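Local atomic coordinates of Tol-Pal system protein TolB (Acinetobacter baumannii, PDB entry 7MX5), a protein that probably serves as the periplasmic component of the Tol-Pal system, helping the outer membrane to invaginate during cell division and to keep its integrity. Residues A176-A181 against P219-D224; S227-A232 against A263-D268. One frame throughout, in Å; residues are numbered along the deposited sequence.

Contacts 1 and 2 are successive joints between neighbouring blades of the beta propeller of TolB, with centres about 9 Å apart. In contact 1 the first strands of two four-stranded blades, 172-177 and 215-221, meet together with the residues that follow them; in contact 2 the second strand of the latter blade, 227-232, meets strand 263-265, which opens the next. Strands 215-221 and 227-232 are antiparallel neighbours in one sheet, so that blade carries both joints. Two probable backbone hydrogen bonds join them: L229 N to S220 O, 2.7 Å, and S222 N to S227 O, 2.8 Å. Y265 of contact 2 also packs on contact 1, its CE1 3.0 Å from S222 OG.

Contact 1 of 2, residues A176-A181 against P219-D224; sequences AWTPDA and PSFSPD
The ring of F221 lies against residues 176-178. T178 OG1 stands 4.1 Å above the centre of one face, while A176 O meets the ring edge near its plane, 4.0 Å from CE2. CB of F221 leaves the strand toward residues 176-181, and with CG anti to the carbonyl carbon (chi1 -73°) the ring is turned so that CD2 and CE2 reach the carbonyl oxygens of W177 and A176; a broad flat residue suits a side chain that lines several residues of the neighbouring blade. P179 crosses the phenylalanine side chain at about a right angle, setting its CD 3.7 Å from F221 CB and CG 3.1 Å from S222 O. Proline fits here as the second residue of the type I turn T178 to A181. On the strand the buried methyl of A176 rests against P219, its CB 3.2 Å from P219 O; a small residue lets the backbones come this near. A water accepts from F221 N at 3.0 Å and donates weakly to W177 O, bridging the backbones. The touching parts, 176-179 and 219-223, run nearly parallel, 13° apart, as expected for first strands of adjacent blades in a WD40-like beta propeller.

Contact 2 of 2, residues S227-A232 against A263-D268; sequences SMLFTA and ARYTPD
This is a buried, largely apolar contact between two neighbouring propeller blades, in which L229 of strand 227-232 packs on Y265 and A263 on the first strand of the next blade. With CG anti to the carbonyl carbon (chi1 -72°), L229 holds its CD1 methyl over one face of the tyrosine ring in a CH-pi contact, 3.5 Å from the centroid and 12° off the ring normal. The two side chains cross obliquely, with L229 CG 3.4 Å from Y265 CZ, nearer the hydroxyl end than CD1. A branched leucine suits the place because one methyl can cover the ring while also touching the small A263, CD1 to CB 3.8 Å. Tyrosine adds length: its OH lies beside L229 CG and also reaches S227, 3.4 Å from S227 CB, and has a weak hydrogen bond with Q242. At the other end a water links the segments, donating to T231 OG1 at 3.0 Å and accepting from A263 N at 2.8 Å. The strand axes run at 167°, antiparallel in direction, and approach to 6.9 Å, too far apart to pair as one sheet. Strand 227-232 lies between 215-221 and 239-244 in its own blade; I240 and Q242 of the latter also touch this interface, whereas the side chain of R264 touches T308 and L309 of strand 304-309.

Contact 1 of 2, residues A176-A181 against P219-D224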
ATOM      1  N   ALA A 176     -11.404  -1.982   1.648  1.00 32.12           N
ATOM      2  CA  ALA A 176     -10.891  -3.079   0.839  1.00 33.78           C
ATOM      3  C   ALA A 176     -10.987  -2.705  -0.631  1.00 40.77           C
ATOM      4  O   ALA A 176     -12.035  -2.240  -1.090  1.00 33.95           O
ATOM      5  CB  ALA A 176     -11.657  -4.376   1.108  1.00 34.45           C
ATOM      6  N   TRP A 177      -9.899  -2.919  -1.365  1.00 37.39           N
ATOM      7  CA  TRP A 177      -9.816  -2.526  -2.764  1.00 38.59           C
ATOM      8  C   TRP A 177     -10.356  -3.631  -3.662  1.00 34.49           C
ATOM      9  O   TRP A 177     -10.037  -4.809  -3.472  1.00 40.06           O
ATOM     10  CB  TRP A 177      -8.371  -2.203  -3.144  1.00 35.03           C
ATOM     11  CG  TRP A 177      -7.926  -0.845  -2.714  1.00 34.89           C
ATOM     12  CD1 TRP A 177      -7.212  -0.534  -1.596  1.00 28.74           C
ATOM     13  CD2 TRP A 177      -8.162   0.392  -3.398  1.00 36.21           C
ATOM     14  NE1 TRP A 177      -6.989   0.821  -1.538  1.00 36.12           N
ATOM     15  CE2 TRP A 177      -7.563   1.412  -2.632  1.00 33.81           C
ATOM     16  CE3 TRP A 177      -8.823   0.735  -4.582  1.00 37.62           C
ATOM     17  CZ2 TRP A 177      -7.603   2.751  -3.012  1.00 39.13           C
ATOM     18  CZ3 TRP A 177      -8.862   2.065  -4.957  1.00 35.37           C
ATOM     19  CH2 TRP A 177      -8.256   3.056  -4.175  1.00 47.41           C
ATOM     20  N   THR A 178     -11.172  -3.244  -4.637  1.00 40.91           N
ATOM     21  CA  THR A 178     -11.622  -4.181  -5.648  1.00 32.96           C
ATOM     22  C   THR A 178     -10.445  -4.568  -6.549  1.00 38.07           C
ATOM     23  O   THR A 178      -9.495  -3.793  -6.700  1.00 32.17           O
ATOM     24  CB  THR A 178     -12.770  -3.566  -6.457  1.00 40.23           C
ATOM     25  OG1 THR A 178     -13.939  -4.388  -6.334  1.00 43.16           O
ATOM     26  CG2 THR A 178     -12.413  -3.412  -7.923  1.00 42.78           C
ATOM     27  N   PRO A 179     -10.469  -5.779  -7.126  1.00 40.84           N
ATOM     28  CA  PRO A 179      -9.281  -6.287  -7.846  1.00 32.69           C
ATOM     29  C   PRO A 179      -8.668  -5.320  -8.849  1.00 42.30           C
ATOM     30  O   PRO A 179      -7.437  -5.233  -8.929  1.00 45.03           O
ATOM     31  CB  PRO A 179      -9.810  -7.546  -8.546  1.00 42.07           C
ATOM     32  CG  PRO A 179     -11.008  -7.956  -7.782  1.00 39.57           C
ATOM     33  CD  PRO A 179     -11.526  -6.797  -6.992  1.00 36.10           C
ATOM     34  N   ASP A 180      -9.478  -4.600  -9.622  1.00 40.01           N
ATOM     35  CA  ASP A 180      -8.953  -3.638 -10.582  1.00 41.87           C
ATOM     36  C   ASP A 180      -8.891  -2.220 -10.021  1.00 43.86           C
ATOM     37  O   ASP A 180      -8.665  -1.275 -10.785  1.00 36.90           O
ATOM     38  CB  ASP A 180      -9.776  -3.671 -11.876  1.00 41.60           C
ATOM     39  CG  ASP A 180     -11.260  -3.436 -11.645  1.00 49.22           C
ATOM     40  OD1 ASP A 180     -11.619  -2.615 -10.781  1.00 40.09           O
ATOM     41  OD2 ASP A 180     -12.074  -4.081 -12.339  1.00 51.29           O
ATOM     42  N   ALA A 181      -9.093  -2.056  -8.712  1.00 38.72           N
ATOM     43  CA  ALA A 181      -8.965  -0.779  -8.011  1.00 41.90           C
ATOM     44  C   ALA A 181      -9.911   0.291  -8.546  1.00 33.13           C
ATOM     45  O   ALA A 181      -9.665   1.486  -8.358  1.00 47.75           O
ATOM     46  CB  ALA A 181      -7.519  -0.267  -8.050  1.00 33.38           C
ATOM     47  N   PRO A 219     -14.024  -6.829   4.714  1.00 48.37           N
ATOM     48  CA  PRO A 219     -14.279  -7.363   3.373  1.00 40.01           C
ATOM     49  C   PRO A 219     -12.991  -7.638   2.615  1.00 54.64           C
ATOM     50  O   PRO A 219     -11.941  -7.047   2.875  1.00 51.95           O
ATOM     51  CB  PRO A 219     -15.092  -6.254   2.693  1.00 43.51           C
ATOM     52  CG  PRO A 219     -14.781  -5.009   3.445  1.00 42.24           C
ATOM     53  CD  PRO A 219     -14.227  -5.371   4.792  1.00 51.15           C
ATOM     54  N   SER A 220     -13.091  -8.567   1.666  1.00 60.05           N
ATOM     55  CA  SER A 220     -11.981  -8.923   0.796  1.00 48.40           C
ATOM     56  C   SER A 220     -12.560  -9.531  -0.472  1.00 50.41           C
ATOM     57  O   SER A 220     -13.482 -10.347  -0.405  1.00 56.88           O
ATOM     58  CB  SER A 220     -11.020  -9.905   1.475  1.00 47.19           C
ATOM     59  OG  SER A 220      -9.986 -10.300   0.589  1.00 57.13           O
ATOM     60  N   PHE A 221     -12.016  -9.135  -1.618  1.00 42.86           N
ATOM     61  CA  PHE A 221     -12.609  -9.449  -2.910  1.00 43.98           C
ATOM     62  C   PHE A 221     -11.800 -10.509  -3.645  1.00 47.34           C
ATOM     63  O   PHE A 221     -10.566 -10.523  -3.582  1.00 38.64           O
ATOM     64  CB  PHE A 221     -12.725  -8.190  -3.767  1.00 36.94           C
ATOM     65  CG  PHE A 221     -13.798  -7.255  -3.305  1.00 47.43           C
ATOM     66  CD1 PHE A 221     -15.128  -7.516  -3.585  1.00 37.52           C
ATOM     67  CD2 PHE A 221     -13.479  -6.125  -2.571  1.00 40.74           C
ATOM     68  CE1 PHE A 221     -16.122  -6.661  -3.153  1.00 37.94           C
ATOM     69  CE2 PHE A 221     -14.467  -5.269  -2.139  1.00 46.80           C
ATOM     70  CZ  PHE A 221     -15.791  -5.537  -2.429  1.00 39.19           C
ATOM     71  N   SER A 222     -12.513 -11.393  -4.337  1.00 44.32           N
ATOM     72  CA  SER A 222     -11.879 -12.453  -5.100  1.00 42.38           C
ATOM     73  C   SER A 222     -11.082 -11.870  -6.265  1.00 49.33           C
ATOM     74  O   SER A 222     -11.480 -10.862  -6.855  1.00 47.02           O
ATOM     75  CB  SER A 222     -12.931 -13.420  -5.634  1.00 43.10           C
ATOM     76  OG  SER A 222     -12.836 -14.687  -5.012  1.00 56.69           O
ATOM     77  N   PRO A 223      -9.946 -12.481  -6.609  1.00 44.21           N
ATOM     78  CA  PRO A 223      -9.194 -12.009  -7.784  1.00 43.29           C
ATOM     79  C   PRO A 223     -10.002 -12.033  -9.070  1.00 51.11           C
ATOM     80  O   PRO A 223      -9.785 -11.180  -9.940  1.00 47.47           O
ATOM     81  CB  PRO A 223      -7.999 -12.969  -7.855  1.00 42.22           C
ATOM     82  CG  PRO A 223      -7.876 -13.566  -6.501  1.00 38.93           C
ATOM     83  CD  PRO A 223      -9.204 -13.473  -5.813  1.00 43.44           C
ATOM     84  N   ASP A 224     -10.929 -12.979  -9.220  1.00 50.11           N
ATOM     85  CA  ASP A 224     -11.749 -13.050 -10.424  1.00 49.77           C
ATOM     86  C   ASP A 224     -12.865 -12.013 -10.447  1.00 49.46           C
ATOM     87  O   ASP A 224     -13.599 -11.940 -11.438  1.00 47.92           O
ATOM     88  CB  ASP A 224     -12.336 -14.461 -10.586  1.00 46.61           C
ATOM     89  CG  ASP A 224     -13.230 -14.877  -9.423  1.00 56.80           C
ATOM     90  OD1 ASP A 224     -13.622 -14.018  -8.607  1.00 54.84           O
ATOM     91  OD2 ASP A 224     -13.545 -16.083  -9.327  1.00 51.74           O
TER
HETATM   92  O   HOH W   1      -9.920  -7.057  -1.057  1.00 37.04           O

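Contact 2 of 2, residues S227-A232 against A263-D268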
ATOM      1  N   SER A 227     -16.506 -12.864  -6.267  1.00 40.25           N
ATOM      2  CA  SER A 227     -16.882 -13.215  -4.905  1.00 48.43           C
ATOM      3  C   SER A 227     -16.236 -12.252  -3.920  1.00 52.69           C
ATOM      4  O   SER A 227     -15.283 -11.538  -4.244  1.00 50.43           O
ATOM      5  CB  SER A 227     -16.484 -14.658  -4.569  1.00 47.46           C
ATOM      6  OG  SER A 227     -17.006 -15.564  -5.526  1.00 56.26           O
ATOM      7  N   MET A 228     -16.771 -12.249  -2.701  1.00 45.00           N
ATOM      8  CA  MET A 228     -16.261 -11.419  -1.621  1.00 45.15           C
ATOM      9  C   MET A 228     -16.365 -12.183  -0.309  1.00 48.96           C
ATOM     10  O   MET A 228     -17.389 -12.810  -0.028  1.00 44.28           O
ATOM     11  CB  MET A 228     -17.032 -10.096  -1.516  1.00 36.88           C
ATOM     12  CG  MET A 228     -16.796  -9.339  -0.216  1.00 38.55           C
ATOM     13  SD  MET A 228     -17.994  -8.023   0.069  1.00 57.04           S
ATOM     14  CE  MET A 228     -19.090  -8.840   1.227  1.00 51.50           C
ATOM     15  N   LEU A 229     -15.299 -12.135   0.483  1.00 40.12           N
ATOM     16  CA  LEU A 229     -15.297 -12.700   1.822  1.00 38.89           C
ATOM     17  C   LEU A 229     -15.563 -11.606   2.849  1.00 45.18           C
ATOM     18  O   LEU A 229     -15.221 -10.439   2.643  1.00 45.94           O
ATOM     19  CB  LEU A 229     -13.965 -13.385   2.134  1.00 42.06           C
ATOM     20  CG  LEU A 229     -13.671 -14.705   1.421  1.00 45.79           C
ATOM     21  CD1 LEU A 229     -12.181 -14.990   1.445  1.00 45.55           C
ATOM     22  CD2 LEU A 229     -14.448 -15.849   2.047  1.00 39.45           C
ATOM     23  N   PHE A 230     -16.179 -11.997   3.961  1.00 37.46           N
ATOM     24  CA  PHE A 230     -16.446 -11.059   5.042  1.00 46.06           C
ATOM     25  C   PHE A 230     -16.641 -11.835   6.334  1.00 51.38           C
ATOM     26  O   PHE A 230     -16.949 -13.030   6.324  1.00 42.59           O
ATOM     27  CB  PHE A 230     -17.666 -10.177   4.744  1.00 40.94           C
ATOM     28  CG  PHE A 230     -18.955 -10.939   4.589  1.00 49.28           C
ATOM     29  CD1 PHE A 230     -19.244 -11.612   3.412  1.00 53.90           C
ATOM     30  CD2 PHE A 230     -19.884 -10.968   5.615  1.00 48.56           C
ATOM     31  CE1 PHE A 230     -20.432 -12.305   3.267  1.00 57.16           C
ATOM     32  CE2 PHE A 230     -21.073 -11.659   5.476  1.00 46.03           C
ATOM     33  CZ  PHE A 230     -21.348 -12.327   4.300  1.00 52.30           C
ATOM     34  N   THR A 231     -16.448 -11.136   7.448  1.00 48.38           N
ATOM     35  CA  THR A 231     -16.617 -11.707   8.774  1.00 49.44           C
ATOM     36  C   THR A 231     -17.960 -11.284   9.353  1.00 53.50           C
ATOM     37  O   THR A 231     -18.380 -10.133   9.202  1.00 46.57           O
ATOM     38  CB  THR A 231     -15.489 -11.270   9.710  1.00 58.12           C
ATOM     39  OG1 THR A 231     -14.241 -11.299   9.006  1.00 56.15           O
ATOM     40  CG2 THR A 231     -15.409 -12.196  10.914  1.00 57.63           C
ATOM     41  N   ALA A 232     -18.628 -12.224  10.016  1.00 53.90           N
ATOM     42  CA  ALA A 232     -19.930 -11.959  10.608  1.00 59.83           C
ATOM     43  C   ALA A 232     -20.212 -13.010  11.669  1.00 56.63           C
ATOM     44  O   ALA A 232     -19.857 -14.179  11.501  1.00 58.82           O
ATOM     45  CB  ALA A 232     -21.037 -11.958   9.549  1.00 58.29           C
ATOM     46  N   ALA A 263     -10.638 -12.659   6.649  1.00 42.46           N
ATOM     47  CA  ALA A 263     -10.268 -13.540   5.550  1.00 34.49           C
ATOM     48  C   ALA A 263      -9.732 -12.724   4.382  1.00 36.94           C
ATOM     49  O   ALA A 263     -10.285 -11.674   4.041  1.00 41.50           O
ATOM     50  CB  ALA A 263     -11.463 -14.381   5.096  1.00 40.03           C
ATOM     51  N   ARG A 264      -8.652 -13.210   3.772  1.00 30.82           N
ATOM     52  CA  ARG A 264      -8.003 -12.535   2.653  1.00 39.93           C
ATOM     53  C   ARG A 264      -7.702 -13.556   1.566  1.00 38.77           C
ATOM     54  O   ARG A 264      -7.030 -14.559   1.825  1.00 35.40           O
ATOM     55  CB  ARG A 264      -6.716 -11.835   3.100  1.00 42.57           C
ATOM     56  CG  ARG A 264      -6.904 -10.848   4.241  1.00 42.02           C
ATOM     57  CD  ARG A 264      -6.898  -9.417   3.733  1.00 42.55           C
ATOM     58  NE  ARG A 264      -7.265  -8.465   4.774  1.00 51.62           N
ATOM     59  CZ  ARG A 264      -6.699  -7.277   4.937  1.00 57.34           C
ATOM     60  NH1 ARG A 264      -5.723  -6.862   4.146  1.00 46.39           N
ATOM     61  NH2 ARG A 264      -7.123  -6.485   5.918  1.00 54.32           N
ATOM     62  N   TYR A 265      -8.189 -13.293   0.355  1.00 37.33           N
ATOM     63  CA  TYR A 265      -7.988 -14.212  -0.757  1.00 35.58           C
ATOM     64  C   TYR A 265      -6.514 -14.321  -1.124  1.00 36.38           C
ATOM     65  O   TYR A 265      -5.764 -13.343  -1.052  1.00 34.86           O
ATOM     66  CB  TYR A 265      -8.770 -13.747  -1.985  1.00 35.61           C
ATOM     67  CG  TYR A 265     -10.259 -13.986  -1.935  1.00 48.45           C
ATOM     68  CD1 TYR A 265     -10.794 -15.232  -2.237  1.00 49.72           C
ATOM     69  CD2 TYR A 265     -11.134 -12.957  -1.620  1.00 38.24           C
ATOM     70  CE1 TYR A 265     -12.159 -15.450  -2.203  1.00 53.57           C
ATOM     71  CE2 TYR A 265     -12.499 -13.162  -1.590  1.00 39.83           C
ATOM     72  CZ  TYR A 265     -13.006 -14.408  -1.884  1.00 50.18           C
ATOM     73  OH  TYR A 265     -14.367 -14.614  -1.850  1.00 56.00           O
ATOM     74  N   THR A 266      -6.103 -15.519  -1.529  1.00 31.45           N
ATOM     75  CA  THR A 266      -4.808 -15.650  -2.178  1.00 36.32           C
ATOM     76  C   THR A 266      -4.905 -15.139  -3.615  1.00 36.39           C
ATOM     77  O   THR A 266      -5.933 -15.330  -4.271  1.00 32.35           O
ATOM     78  CB  THR A 266      -4.341 -17.107  -2.173  1.00 37.08           C
ATOM     79  OG1 THR A 266      -5.359 -17.939  -2.739  1.00 36.15           O
ATOM     80  CG2 THR A 266      -4.046 -17.569  -0.752  1.00 35.79           C
ATOM     81  N   PRO A 267      -3.860 -14.482  -4.129  1.00 38.10           N
ATOM     82  CA  PRO A 267      -3.963 -13.865  -5.462  1.00 39.54           C
ATOM     83  C   PRO A 267      -4.186 -14.857  -6.594  1.00 40.36           C
ATOM     84  O   PRO A 267      -4.528 -14.426  -7.703  1.00 37.58           O
ATOM     85  CB  PRO A 267      -2.622 -13.134  -5.621  1.00 35.04           C
ATOM     86  CG  PRO A 267      -1.703 -13.800  -4.656  1.00 34.32           C
ATOM     87  CD  PRO A 267      -2.552 -14.234  -3.501  1.00 32.39           C
ATOM     88  N   ASP A 268      -4.012 -16.156  -6.361  1.00 33.44           N
ATOM     89  CA  ASP A 268      -4.268 -17.158  -7.386  1.00 46.48           C
ATOM     90  C   ASP A 268      -5.711 -17.645  -7.393  1.00 41.22           C
ATOM     91  O   ASP A 268      -6.072 -18.459  -8.251  1.00 36.22           O
ATOM     92  CB  ASP A 268      -3.320 -18.353  -7.210  1.00 41.79           C
ATOM     93  CG  ASP A 268      -3.317 -18.899  -5.792  1.00 49.81           C
ATOM     94  OD1 ASP A 268      -4.283 -18.644  -5.042  1.00 38.06           O
ATOM     95  OD2 ASP A 268      -2.341 -19.588  -5.428  1.00 46.34           O
TER
HETATM   96  O   HOH W   2     -13.021 -11.172   6.305  1.00 46.79           O